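Local coordinates for chitinase (Paenibacillus sp. FPU-7, PDB 5GZT), which probably hydrolyses the beta-1,4 linkages between N-acetylglucosamine units of chitin and chitodextrins at random internal positions, as an endochitinase of glycosyl hydrolase family 18, at residues W286-K291 with N341-S346; T462-V467 with V514-N519; A499-T504 with A609-Q614. One frame throughout, in Å; residues are numbered along the deposited sequence.

Contact 1 (W286-K291 with N341-S346)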
loop_
_atom_site.group_PDB
_atom_site.type_symbol
_atom_site.label_atom_id
_atom_site.label_comp_id
_atom_site.label_asym_id
_atom_site.label_seq_id
_atom_site.Cartn_x
_atom_site.Cartn_y
_atom_site.Cartn_z
ATOM N N TRP B 286 -8.376 13.557 10.784
ATOM C CA TRP B 286 -8.477 14.918 11.318
ATOM C C TRP B 286 -8.166 15.945 10.267
ATOM O O TRP B 286 -8.072 17.097 10.582
ATOM C CB TRP B 286 -7.563 15.093 12.560
ATOM C CG TRP B 286 -6.186 14.481 12.486
ATOM C CD1 TRP B 286 -5.060 15.030 11.925
ATOM C CD2 TRP B 286 -5.778 13.210 13.008
ATOM N NE1 TRP B 286 -3.973 14.170 12.077
ATOM C CE2 TRP B 286 -4.404 13.034 12.681
ATOM C CE3 TRP B 286 -6.454 12.179 13.666
ATOM C CZ2 TRP B 286 -3.678 11.907 13.070
ATOM C CZ3 TRP B 286 -5.766 11.047 14.005
ATOM C CH2 TRP B 286 -4.387 10.913 13.722
ATOM N N VAL B 287 -7.900 15.534 9.036
ATOM C CA VAL B 287 -7.919 16.460 7.920
ATOM C C VAL B 287 -9.335 16.399 7.344
ATOM O O VAL B 287 -9.991 15.292 7.277
ATOM C CB VAL B 287 -6.838 16.072 6.865
ATOM C CG1 VAL B 287 -6.931 16.893 5.581
ATOM C CG2 VAL B 287 -5.457 16.199 7.489
ATOM N N ASP B 288 -9.795 17.561 6.904
ATOM C CA ASP B 288 -11.089 17.655 6.254
ATOM C C ASP B 288 -10.892 17.403 4.816
ATOM O O ASP B 288 -10.502 18.286 4.072
ATOM C CB ASP B 288 -11.736 19.013 6.548
ATOM C CG ASP B 288 -13.092 19.187 5.884
ATOM O OD1 ASP B 288 -13.456 18.496 4.891
ATOM O OD2 ASP B 288 -13.782 20.044 6.392
ATOM N N TRP B 289 -11.110 16.148 4.407
ATOM C CA TRP B 289 -10.742 15.746 3.085
ATOM C C TRP B 289 -11.592 16.372 2.027
ATOM O O TRP B 289 -11.118 16.521 0.898
ATOM C CB TRP B 289 -10.662 14.214 2.939
ATOM C CG TRP B 289 -9.455 13.758 3.642
ATOM C CD1 TRP B 289 -9.384 13.110 4.819
ATOM C CD2 TRP B 289 -8.116 14.021 3.244
ATOM N NE1 TRP B 289 -8.083 12.956 5.197
ATOM C CE2 TRP B 289 -7.277 13.498 4.237
ATOM C CE3 TRP B 289 -7.546 14.653 2.127
ATOM C CZ2 TRP B 289 -5.890 13.574 4.170
ATOM C CZ3 TRP B 289 -6.164 14.714 2.035
ATOM C CH2 TRP B 289 -5.339 14.171 3.069
ATOM N N ALA B 290 -12.833 16.801 2.357
ATOM C CA ALA B 290 -13.660 17.405 1.335
ATOM C C ALA B 290 -13.154 18.799 1.019
ATOM O O ALA B 290 -13.150 19.173 -0.166
ATOM C CB ALA B 290 -15.144 17.432 1.737
ATOM N N LYS B 291 -12.736 19.572 2.029
ATOM C CA LYS B 291 -12.122 20.915 1.776
ATOM C C LYS B 291 -10.617 20.892 1.342
ATOM O O LYS B 291 -10.002 21.944 1.137
ATOM C CB LYS B 291 -12.070 21.754 3.023
ATOM C CG LYS B 291 -13.332 22.194 3.719
ATOM C CD LYS B 291 -12.844 22.905 5.019
ATOM C CE LYS B 291 -13.911 23.665 5.810
ATOM N NZ LYS B 291 -14.991 22.727 6.216
ATOM N N ASN B 341 -16.216 18.500 16.203
ATOM C CA ASN B 341 -16.864 18.524 14.891
ATOM C C ASN B 341 -16.119 17.826 13.757
ATOM O O ASN B 341 -16.372 18.088 12.525
ATOM C CB ASN B 341 -17.154 19.982 14.470
ATOM C CG ASN B 341 -17.940 20.746 15.542
ATOM O OD1 ASN B 341 -18.713 20.160 16.263
ATOM N ND2 ASN B 341 -17.711 22.055 15.655
ATOM N N ASN B 342 -15.224 16.917 14.104
ATOM C CA ASN B 342 -14.413 16.270 13.045
ATOM C C ASN B 342 -15.311 15.622 11.968
ATOM O O ASN B 342 -16.134 14.823 12.286
ATOM C CB ASN B 342 -13.496 15.222 13.671
ATOM C CG ASN B 342 -12.412 14.812 12.713
ATOM O OD1 ASN B 342 -11.568 15.645 12.366
ATOM N ND2 ASN B 342 -12.551 13.607 12.134
ATOM N N PRO B 343 -15.149 15.966 10.695
ATOM C CA PRO B 343 -16.028 15.513 9.651
ATOM C C PRO B 343 -15.814 14.096 9.085
ATOM O O PRO B 343 -15.596 13.931 7.893
ATOM C CB PRO B 343 -15.773 16.538 8.566
ATOM C CG PRO B 343 -14.328 16.791 8.717
ATOM C CD PRO B 343 -14.122 16.873 10.161
ATOM N N ASP B 344 -16.014 13.107 9.936
ATOM C CA ASP B 344 -15.691 11.742 9.622
ATOM C C ASP B 344 -16.513 11.184 8.468
ATOM O O ASP B 344 -15.957 10.493 7.536
ATOM C CB ASP B 344 -15.742 10.863 10.865
ATOM C CG ASP B 344 -14.568 11.090 11.779
ATOM O OD1 ASP B 344 -13.402 10.625 11.451
ATOM O OD2 ASP B 344 -14.802 11.778 12.816
ATOM N N GLU B 345 -17.800 11.541 8.452
ATOM C CA GLU B 345 -18.692 10.978 7.458
ATOM C C GLU B 345 -18.409 11.605 6.133
ATOM O O GLU B 345 -18.346 10.908 5.112
ATOM C CB GLU B 345 -20.173 11.127 7.872
ATOM C CG GLU B 345 -20.474 10.408 9.192
ATOM C CD GLU B 345 -21.938 9.978 9.393
ATOM O OE1 GLU B 345 -22.859 10.657 8.858
ATOM O OE2 GLU B 345 -22.155 8.973 10.131
ATOM N N SER B 346 -18.242 12.911 6.109
ATOM C CA SER B 346 -17.764 13.552 4.889
ATOM C C SER B 346 -16.402 12.923 4.380
ATOM O O SER B 346 -16.195 12.660 3.181
ATOM C CB SER B 346 -17.529 15.035 5.186
ATOM O OG SER B 346 -17.222 15.701 3.991
HETATM O O HOH W 1 -14.483 16.060 4.673
#

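Contact 2 (T462-V467 with V514-N519)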
loop_
_atom_site.group_PDB
_atom_site.type_symbol
_atom_site.label_atom_id
_atom_site.label_comp_id
_atom_site.label_asym_id
_atom_site.label_seq_id
_atom_site.Cartn_x
_atom_site.Cartn_y
_atom_site.Cartn_z
ATOM N N THR B 462 9.791 -6.250 23.085
ATOM C CA THR B 462 8.677 -6.166 24.049
ATOM C C THR B 462 7.341 -6.424 23.394
ATOM O O THR B 462 6.517 -7.208 23.895
ATOM C CB THR B 462 8.630 -4.812 24.730
ATOM O OG1 THR B 462 9.904 -4.538 25.317
ATOM C CG2 THR B 462 7.571 -4.771 25.815
ATOM N N TYR B 463 7.120 -5.809 22.250
ATOM C CA TYR B 463 5.901 -6.084 21.529
ATOM C C TYR B 463 5.758 -7.568 21.088
ATOM O O TYR B 463 4.697 -8.124 21.225
ATOM C CB TYR B 463 5.747 -5.180 20.285
ATOM C CG TYR B 463 4.447 -5.429 19.585
ATOM C CD1 TYR B 463 4.358 -6.393 18.648
ATOM C CD2 TYR B 463 3.257 -4.716 19.926
ATOM C CE1 TYR B 463 3.139 -6.694 18.028
ATOM C CE2 TYR B 463 2.041 -5.009 19.309
ATOM C CZ TYR B 463 1.979 -6.020 18.383
ATOM O OH TYR B 463 0.839 -6.325 17.654
ATOM N N THR B 464 6.769 -8.160 20.472
ATOM C CA THR B 464 6.698 -9.559 19.998
ATOM C C THR B 464 6.454 -10.606 21.177
ATOM O O THR B 464 5.767 -11.633 21.017
ATOM C CB THR B 464 7.966 -9.932 19.184
ATOM O OG1 THR B 464 9.111 -9.561 19.909
ATOM C CG2 THR B 464 7.970 -9.183 17.856
ATOM N N ASP B 465 7.040 -10.264 22.315
ATOM C CA ASP B 465 6.872 -10.946 23.608
ATOM C C ASP B 465 5.475 -10.791 24.204
ATOM O O ASP B 465 5.138 -11.535 25.102
ATOM C CB ASP B 465 7.850 -10.380 24.635
ATOM C CG ASP B 465 9.273 -10.911 24.478
ATOM O OD1 ASP B 465 9.559 -11.875 23.740
ATOM O OD2 ASP B 465 10.126 -10.356 25.161
ATOM N N SER B 466 4.679 -9.837 23.709
ATOM C CA SER B 466 3.372 -9.514 24.250
ATOM C C SER B 466 2.236 -10.045 23.399
ATOM O O SER B 466 1.068 -9.895 23.777
ATOM C CB SER B 466 3.237 -7.990 24.387
ATOM O OG SER B 466 4.231 -7.473 25.276
ATOM N N VAL B 467 2.547 -10.686 22.280
ATOM C CA VAL B 467 1.514 -11.197 21.400
ATOM C C VAL B 467 1.937 -12.586 20.913
ATOM O O VAL B 467 3.086 -13.010 21.132
ATOM C CB VAL B 467 1.214 -10.266 20.180
ATOM C CG1 VAL B 467 0.858 -8.840 20.603
ATOM C CG2 VAL B 467 2.405 -10.208 19.247
ATOM N N VAL B 514 12.323 -6.922 10.694
ATOM C CA VAL B 514 11.892 -7.946 9.822
ATOM C C VAL B 514 12.565 -9.264 10.240
ATOM O O VAL B 514 11.902 -10.304 10.214
ATOM C CB VAL B 514 12.192 -7.632 8.362
ATOM C CG1 VAL B 514 12.003 -8.864 7.482
ATOM C CG2 VAL B 514 11.285 -6.461 7.865
ATOM N N LYS B 515 13.815 -9.201 10.700
ATOM C CA LYS B 515 14.546 -10.401 11.094
ATOM C C LYS B 515 13.877 -10.950 12.392
ATOM O O LYS B 515 13.743 -12.144 12.520
ATOM C CB LYS B 515 16.000 -10.117 11.315
ATOM C CG LYS B 515 16.777 -10.018 10.026
ATOM C CD LYS B 515 18.207 -9.509 10.314
ATOM C CE LYS B 515 18.979 -9.556 9.028
ATOM N NZ LYS B 515 20.278 -8.865 8.907
ATOM N N LEU B 516 13.465 -10.073 13.303
ATOM C CA LEU B 516 12.780 -10.473 14.515
ATOM C C LEU B 516 11.475 -11.175 14.204
ATOM O O LEU B 516 11.191 -12.257 14.748
ATOM C CB LEU B 516 12.563 -9.305 15.483
ATOM C CG LEU B 516 11.614 -9.476 16.674
ATOM C CD1 LEU B 516 12.264 -10.346 17.800
ATOM C CD2 LEU B 516 11.245 -8.110 17.217
ATOM N N TYR B 517 10.701 -10.615 13.313
ATOM C CA TYR B 517 9.436 -11.176 12.948
ATOM C C TYR B 517 9.608 -12.527 12.215
ATOM O O TYR B 517 8.942 -13.531 12.598
ATOM C CB TYR B 517 8.543 -10.194 12.167
ATOM C CG TYR B 517 7.779 -9.275 13.070
ATOM C CD1 TYR B 517 8.425 -8.281 13.798
ATOM C CD2 TYR B 517 6.416 -9.463 13.287
ATOM C CE1 TYR B 517 7.760 -7.523 14.734
ATOM C CE2 TYR B 517 5.757 -8.708 14.198
ATOM C CZ TYR B 517 6.417 -7.737 14.908
ATOM O OH TYR B 517 5.666 -6.937 15.783
ATOM N N LEU B 518 10.502 -12.577 11.220
ATOM C CA LEU B 518 10.751 -13.832 10.503
ATOM C C LEU B 518 11.246 -14.938 11.487
ATOM O O LEU B 518 10.843 -16.062 11.392
ATOM C CB LEU B 518 11.757 -13.669 9.403
ATOM C CG LEU B 518 11.462 -12.788 8.192
ATOM C CD1 LEU B 518 12.724 -12.675 7.362
ATOM C CD2 LEU B 518 10.358 -13.354 7.340
ATOM N N ASN B 519 12.063 -14.555 12.436
ATOM C CA ASN B 519 12.564 -15.440 13.447
ATOM C C ASN B 519 11.511 -15.982 14.409
ATOM O O ASN B 519 11.783 -16.973 15.092
ATOM C CB ASN B 519 13.663 -14.730 14.258
ATOM C CG ASN B 519 15.045 -14.739 13.529
ATOM O OD1 ASN B 519 15.249 -15.487 12.561
ATOM N ND2 ASN B 519 15.991 -13.899 13.995
#

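Contact 3 (A499-T504 with A609-Q614)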
loop_
_atom_site.group_PDB
_atom_site.type_symbol
_atom_site.label_atom_id
_atom_site.label_comp_id
_atom_site.label_asym_id
_atom_site.label_seq_id
_atom_site.Cartn_x
_atom_site.Cartn_y
_atom_site.Cartn_z
ATOM N N ALA B 499 15.366 3.855 9.778
ATOM C CA ALA B 499 16.361 3.365 8.806
ATOM C C ALA B 499 16.118 1.969 8.286
ATOM O O ALA B 499 15.560 1.135 9.009
ATOM C CB ALA B 499 17.717 3.413 9.444
ATOM N N VAL B 500 16.565 1.718 7.062
ATOM C CA VAL B 500 16.441 0.414 6.466
ATOM C C VAL B 500 17.383 -0.607 7.183
ATOM O O VAL B 500 16.953 -1.716 7.432
ATOM C CB VAL B 500 16.814 0.398 4.979
ATOM C CG1 VAL B 500 16.539 -0.930 4.389
ATOM C CG2 VAL B 500 16.025 1.389 4.183
ATOM N N TYR B 501 18.647 -0.283 7.359
ATOM C CA TYR B 501 19.641 -1.166 7.952
ATOM C C TYR B 501 20.198 -0.631 9.259
ATOM O O TYR B 501 20.269 0.613 9.459
ATOM C CB TYR B 501 20.838 -1.481 6.991
ATOM C CG TYR B 501 20.412 -2.078 5.671
ATOM C CD1 TYR B 501 20.082 -3.437 5.543
ATOM C CD2 TYR B 501 20.224 -1.256 4.557
ATOM C CE1 TYR B 501 19.648 -3.970 4.328
ATOM C CE2 TYR B 501 19.763 -1.764 3.339
ATOM C CZ TYR B 501 19.448 -3.088 3.233
ATOM O OH TYR B 501 18.984 -3.499 2.041
ATOM N N SER B 502 20.663 -1.561 10.116
ATOM C CA SER B 502 21.342 -1.191 11.352
ATOM C C SER B 502 22.810 -1.058 11.043
ATOM O O SER B 502 23.493 -2.028 10.713
ATOM C CB SER B 502 21.184 -2.274 12.442
ATOM O OG SER B 502 19.860 -2.574 12.707
ATOM N N ALA B 503 23.318 0.148 11.220
ATOM C CA ALA B 503 24.671 0.475 10.928
ATOM C C ALA B 503 25.612 0.277 12.083
ATOM O O ALA B 503 26.806 0.110 11.872
ATOM C CB ALA B 503 24.734 1.947 10.508
ATOM N N THR B 504 25.089 0.383 13.288
ATOM C CA THR B 504 25.789 0.106 14.512
ATOM C C THR B 504 24.918 -0.846 15.338
ATOM O O THR B 504 23.694 -1.020 15.125
ATOM C CB THR B 504 26.059 1.413 15.351
ATOM O OG1 THR B 504 24.833 2.165 15.579
ATOM C CG2 THR B 504 27.049 2.255 14.649
ATOM N N ALA B 609 11.972 0.212 -0.497
ATOM C CA ALA B 609 11.317 -0.515 -1.544
ATOM C C ALA B 609 12.208 -1.677 -2.070
ATOM O O ALA B 609 11.692 -2.812 -2.305
ATOM C CB ALA B 609 10.927 0.422 -2.707
ATOM N N GLU B 610 13.489 -1.424 -2.289
ATOM C CA GLU B 610 14.373 -2.463 -2.711
ATOM C C GLU B 610 14.547 -3.558 -1.620
ATOM O O GLU B 610 14.621 -4.747 -1.930
ATOM C CB GLU B 610 15.687 -1.935 -3.284
ATOM C CG GLU B 610 15.564 -0.981 -4.474
ATOM C CD GLU B 610 14.857 -1.570 -5.740
ATOM O OE1 GLU B 610 14.876 -2.807 -5.908
ATOM O OE2 GLU B 610 14.263 -0.808 -6.577
ATOM N N TYR B 611 14.538 -3.210 -0.355
ATOM C CA TYR B 611 14.593 -4.225 0.665
ATOM C C TYR B 611 13.361 -5.150 0.610
ATOM O O TYR B 611 13.487 -6.337 0.726
ATOM C CB TYR B 611 14.701 -3.581 2.019
ATOM C CG TYR B 611 14.859 -4.504 3.165
ATOM C CD1 TYR B 611 13.758 -5.060 3.798
ATOM C CD2 TYR B 611 16.112 -4.871 3.614
ATOM C CE1 TYR B 611 13.927 -5.931 4.873
ATOM C CE2 TYR B 611 16.279 -5.676 4.704
ATOM C CZ TYR B 611 15.166 -6.272 5.284
ATOM O OH TYR B 611 15.311 -7.103 6.379
ATOM N N ILE B 612 12.204 -4.557 0.419
ATOM C CA ILE B 612 10.957 -5.239 0.350
ATOM C C ILE B 612 11.016 -6.227 -0.813
ATOM O O ILE B 612 10.713 -7.413 -0.640
ATOM C CB ILE B 612 9.793 -4.240 0.119
ATOM C CG1 ILE B 612 9.407 -3.527 1.474
ATOM C CG2 ILE B 612 8.565 -4.972 -0.522
ATOM C CD1 ILE B 612 8.715 -2.204 1.224
ATOM N N LYS B 613 11.399 -5.761 -1.985
ATOM C CA LYS B 613 11.474 -6.659 -3.151
ATOM C C LYS B 613 12.491 -7.757 -2.970
ATOM O O LYS B 613 12.177 -8.924 -3.337
ATOM C CB LYS B 613 11.770 -5.909 -4.424
ATOM C CG LYS B 613 10.738 -4.836 -4.673
ATOM C CD LYS B 613 10.595 -4.424 -6.118
ATOM C CE LYS B 613 11.794 -3.699 -6.631
ATOM N NZ LYS B 613 11.780 -3.803 -8.133
ATOM N N GLN B 614 13.660 -7.408 -2.416
ATOM C CA GLN B 614 14.744 -8.357 -2.172
ATOM C C GLN B 614 14.318 -9.445 -1.202
ATOM O O GLN B 614 14.812 -10.563 -1.334
ATOM C CB GLN B 614 16.057 -7.717 -1.627
ATOM C CG GLN B 614 16.782 -6.874 -2.699
ATOM C CD GLN B 614 17.968 -6.026 -2.180
ATOM O OE1 GLN B 614 18.448 -5.076 -2.867
ATOM N NE2 GLN B 614 18.439 -6.349 -0.978
#

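Contact 1 (W286-K291 with N341-S346)
One water does the polar work between Ala290 and Ser346, whose side chains meet at 3.5 Å (CB to OG), for no direct hydrogen bond joins the two segments. The water takes hydrogens from Ser346 OG and Ala290 N and gives one to Asp288 OD1, 2.7 Å away. Here, on the surface of the family 18 TIM barrel, the loop that follows strand 264-284 lies against the start of helix 344-352. The same carboxylate closes an Asx motif: Lys291 N reaches OD1 nearly straight, at 169°, but from above the carboxylate plane. Lys291 NZ makes a salt bridge to Asp288 OD2 from the syn side, 2.9 Å away. With its CG swung away from the backbone N (chi1 179°), Asp288 also lays its carboxyl carbon on the ring of Pro343, CG to CG 3.9 Å, the two side chains crossing at about a right angle. Pro343 is the N-cap of the helix and the centre of an inverse gamma turn. Were Asp288 an alanine, the ammonium of Lys291 would probably lose its mate, the water its acceptor, and a gap would open beside the proline ring. Just past Ser346, Asn347 hydrogen-bonds to Val287 O and Trp289 N. Asn342 turns its two amide ends to different uses: ND2 bonds to Ala285 O and to Asp344 OD2, the latter in the amide plane, while OD1 rests 3.3 Å from Trp286 CA.

Contact 2 (T462-V467 with V514-N519)
Tyr463 and Tyr517 cross at about a right angle, and what meets is the phenol oxygen of one and two ring carbons of the other: Tyr517 OH lies 3.2 Å from Tyr463 CD1 and only slightly farther from CE1. Relative to the Tyr517 ring, that CD1 sits at the edge, near the plane; to the Tyr463 ring, the oxygen comes in obliquely. No hydrogen bond passes between the two side chains. The hydroxyl of Tyr517 instead bonds to the backbone oxygen of Gly458, just beyond strand 452-457, which fixes where the end of this buried ring lies.

Thr464 fills the angle between Tyr517 and Leu516. Its methyl stands opposite the carbonyl carbon and beside the backbone N (OG1 at chi1 50°), and from there CG2 touches Leu516 CD2 at 3.5 Å, the two side chains reaching toward each other tip to tip. The same methyl approaches Tyr517 CE1, also at 3.5 Å, slantwise to the ring. OG1 is turned back to its own helix, where it bonds to Lys461 O, so a buried hydroxyl is satisfied; OG1 also lies 3.7 Å from Leu516 CD2.

Ala457 of strand 452-457 touches both tyrosines, and Leu527 of strand 527-532 packs on Tyr517. The short helix 461-464 and helix 510-519 are thus joined by van der Waals packing, without a hydrogen bond across, outside the parallel strands, the helix-on-strand layering of the (beta/alpha)8, or TIM, barrel of family 18 glycosidases.

Contact 3 (A499-T504 with A609-Q614)
Val500 begins the contact, in the long loop between strand 478-481 and helix 510-519 of the TIM barrel, where the chain comes up against helix 602-614. Its CG1, set opposite the backbone N (chi1 -174°), lies 4.0 Å from Tyr611 CB and equally near CD2 of that ring, the two side chains sliding past each other in opposite directions. The same methyl also sits over one face of the neighbouring Tyr501 ring, 3.5 Å above its plane and offset toward the rim, so a single carbon is shared by both aromatics. The backbone of Val500 pairs with Asp511, the residue that also accepts the hydrogen bond of Tyr611 OH, and loop and helix are thereby tied through helix 510-519 as well.

Tyr501 comes next and carries most of the loop's buried area. Its ring meets that of Tyr611 with the planes at 70° and the centroids 5.7 Å apart, an oblique aromatic pair. CE1 of Tyr501 packs 3.7 Å from Tyr611 CD2. One turn of helix beyond Tyr611, the extended side chain of Gln614 crosses the end of Tyr501 at about a right angle, Gln614 NE2 4.2 Å from Tyr501 OH. That phenol oxygen itself lies in the plane of the Tyr611 ring, at its edge, 3.6 Å from Tyr611 CD2.

All three contacts fall within the first of the chain's two family 18 regions. Contact 1 closes before the others open, and its centre lies about 36 Å from that of contact 2 and 35 Å from that of contact 3, with nearest atoms about 18 and 21 Å away. Contacts 2 and 3 are interleaved along the chain, in the order 462-467, 499-504, 514-519, 609-614, with centres about 17 Å apart. They share helix 510-519, which packs against helix 461-464 in contact 2 and touches helix 602-614 where Val514 CB lies 3.7 Å from Tyr611 OH. Contact 1 lies apart, where the loop after strand 264-284 meets the start of helix 344-352.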